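Local coordinates for lipase-esterase related protein (Clostridium acetobutylicum, PDB 3E0X) that is of unconfirmed function but probably acts as a hydrolase of the alpha/beta-hydrolase fold, related to lipases and esterases, at residues C27-F32 with L46-G51. Sequence-based numbering, arbitrary orientation.
Sequences CNLKIF and LLDLKG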
# COMPACT_ATOMS: atom_id res chain seq x y z
N CYS A 27 5.55 -6.57 -4.73
CA CYS A 27 6.64 -6.29 -3.80
C CYS A 27 6.36 -6.91 -2.44
O CYS A 27 5.64 -7.86 -2.36
CB CYS A 27 7.03 -4.82 -3.77
SG CYS A 27 5.72 -3.69 -3.40
N ASN A 28 7.03 -6.40 -1.41
CA ASN A 28 6.94 -6.97 -0.07
C ASN A 28 7.26 -5.86 0.92
O ASN A 28 7.40 -4.70 0.54
CB ASN A 28 7.92 -8.13 0.04
CG ASN A 28 9.27 -7.79 -0.53
OD1 ASN A 28 9.94 -6.87 -0.05
ND2 ASN A 28 9.67 -8.51 -1.57
N LEU A 29 7.36 -6.19 2.21
CA LEU A 29 7.53 -5.13 3.21
C LEU A 29 8.84 -4.35 3.04
O LEU A 29 8.98 -3.25 3.57
CB LEU A 29 7.45 -5.71 4.65
CG LEU A 29 8.51 -6.73 5.05
CD1 LEU A 29 9.81 -6.07 5.52
CD2 LEU A 29 7.99 -7.65 6.16
N LYS A 30 9.80 -4.93 2.30
CA LYS A 30 11.10 -4.29 2.06
C LYS A 30 10.98 -2.93 1.36
O LYS A 30 11.88 -2.09 1.44
CB LYS A 30 12.01 -5.22 1.25
CG LYS A 30 12.35 -6.56 1.94
CD LYS A 30 13.12 -7.55 1.03
CE LYS A 30 12.36 -7.91 -0.26
NZ LYS A 30 13.12 -8.71 -1.30
N ILE A 31 9.86 -2.72 0.66
CA ILE A 31 9.67 -1.51 -0.12
C ILE A 31 9.56 -0.27 0.77
O ILE A 31 9.77 0.86 0.30
CB ILE A 31 8.42 -1.63 -1.06
CG1 ILE A 31 8.52 -0.62 -2.23
CG2 ILE A 31 7.08 -1.48 -0.27
CD1 ILE A 31 9.66 -0.87 -3.20
N PHE A 32 9.24 -0.50 2.05
CA PHE A 32 9.11 0.58 3.04
C PHE A 32 10.42 0.94 3.75
O PHE A 32 10.41 1.70 4.70
CB PHE A 32 8.04 0.19 4.07
CG PHE A 32 6.63 0.21 3.52
CD1 PHE A 32 6.04 1.41 3.14
CD2 PHE A 32 5.90 -0.97 3.40
CE1 PHE A 32 4.72 1.44 2.67
CE2 PHE A 32 4.58 -0.95 2.95
CZ PHE A 32 4.00 0.27 2.56
N LEU A 46 5.38 -3.94 9.84
CA LEU A 46 5.39 -4.02 8.37
C LEU A 46 5.06 -5.44 7.98
O LEU A 46 5.77 -6.35 8.35
CB LEU A 46 6.75 -3.56 7.80
CG LEU A 46 7.02 -2.12 8.27
CD1 LEU A 46 7.96 -2.11 9.45
CD2 LEU A 46 7.48 -1.19 7.15
N LEU A 47 3.95 -5.63 7.26
CA LEU A 47 3.38 -6.92 6.92
C LEU A 47 3.89 -7.44 5.57
O LEU A 47 3.99 -6.64 4.63
CB LEU A 47 1.87 -6.70 6.79
CG LEU A 47 0.86 -7.79 7.13
CD1 LEU A 47 1.23 -8.44 8.46
CD2 LEU A 47 -0.56 -7.22 7.17
N ASP A 48 4.14 -8.74 5.43
CA ASP A 48 4.23 -9.34 4.09
C ASP A 48 2.87 -9.97 3.78
O ASP A 48 2.36 -10.84 4.53
CB ASP A 48 5.32 -10.42 4.04
CG ASP A 48 6.72 -9.87 3.77
OD1 ASP A 48 6.86 -8.81 3.11
OD2 ASP A 48 7.70 -10.54 4.18
N LEU A 49 2.26 -9.55 2.68
CA LEU A 49 1.00 -10.17 2.26
C LEU A 49 1.25 -11.62 1.85
O LEU A 49 2.35 -11.98 1.45
CB LEU A 49 0.37 -9.40 1.09
CG LEU A 49 -0.05 -7.95 1.37
CD1 LEU A 49 -0.43 -7.23 0.07
CD2 LEU A 49 -1.20 -7.97 2.40
N LYS A 50 0.22 -12.45 1.92
CA LYS A 50 0.36 -13.87 1.61
C LYS A 50 0.98 -14.04 0.24
O LYS A 50 0.59 -13.38 -0.74
CB LYS A 50 -1.02 -14.53 1.71
CG LYS A 50 -1.08 -16.06 1.51
CD LYS A 50 -2.51 -16.57 1.91
CE LYS A 50 -2.79 -17.97 1.47
NZ LYS A 50 -3.45 -18.03 0.16
N GLY A 51 1.97 -14.93 0.18
CA GLY A 51 2.68 -15.20 -1.06
C GLY A 51 3.78 -14.22 -1.43
O GLY A 51 4.41 -14.38 -2.48
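Leu29, at the start of the 3-10 turn 29-31, draws closest to Asp48, with their CA atoms 5.4 Å apart. One hydrogen bond crosses the contact, from the backbone of Leu29 to the carboxylate of Asp48: Leu29 N donates to Asp48 OD1 at 2.8 Å, nearly straight at 167°, meeting the oxygen almost along its C-O axis. The other oxygen, OD2, accepts from Glu54 N, so the carboxylate is gripped by two main-chain N-H groups, which fixes its rotation and would be expected to stabilise its negative charge.

Leu29 also has the largest share of the buried surface, closely followed by Leu46. Its CG stands between its own backbone N and carbonyl carbon (chi1 62°), which lays the branch against the carboxylate; Leu29 CD2 comes within 3.4 Å of Leu46 O, while Leu29 CB packs 3.9 Å from Leu46 CB. Leu46 also turns its CD2 branch to Phe32, reaching CB at 3.4 Å and approaching the ring obliquely near CG and CD2.

Asn28 shapes the turn from its own side. In the conformer described, its OD1 accepts a bent bond from Lys30 N (3.1 Å, 138°), in the carbonyl plane and on a lone pair, the geometry of an Asx turn; the main-chain bond from Ile31 N to Asn28 O reinforces it. In that conformer ND2 is held by Glu162 OE2 and Thr160 O.

The contact ties the loop after strand 18-22, whose Cys27 touches the bound ortho-xylene, to neighbouring strand 43-47 of the alpha/beta-hydrolase sheet. Leu29 and Leu46 also pack on strand 7-11, Phe32 sets its ring edge-to-face with Phe21 and touches Tyr91 of strand 86-91, and Leu47 and Leu49 lie against helix 63-76.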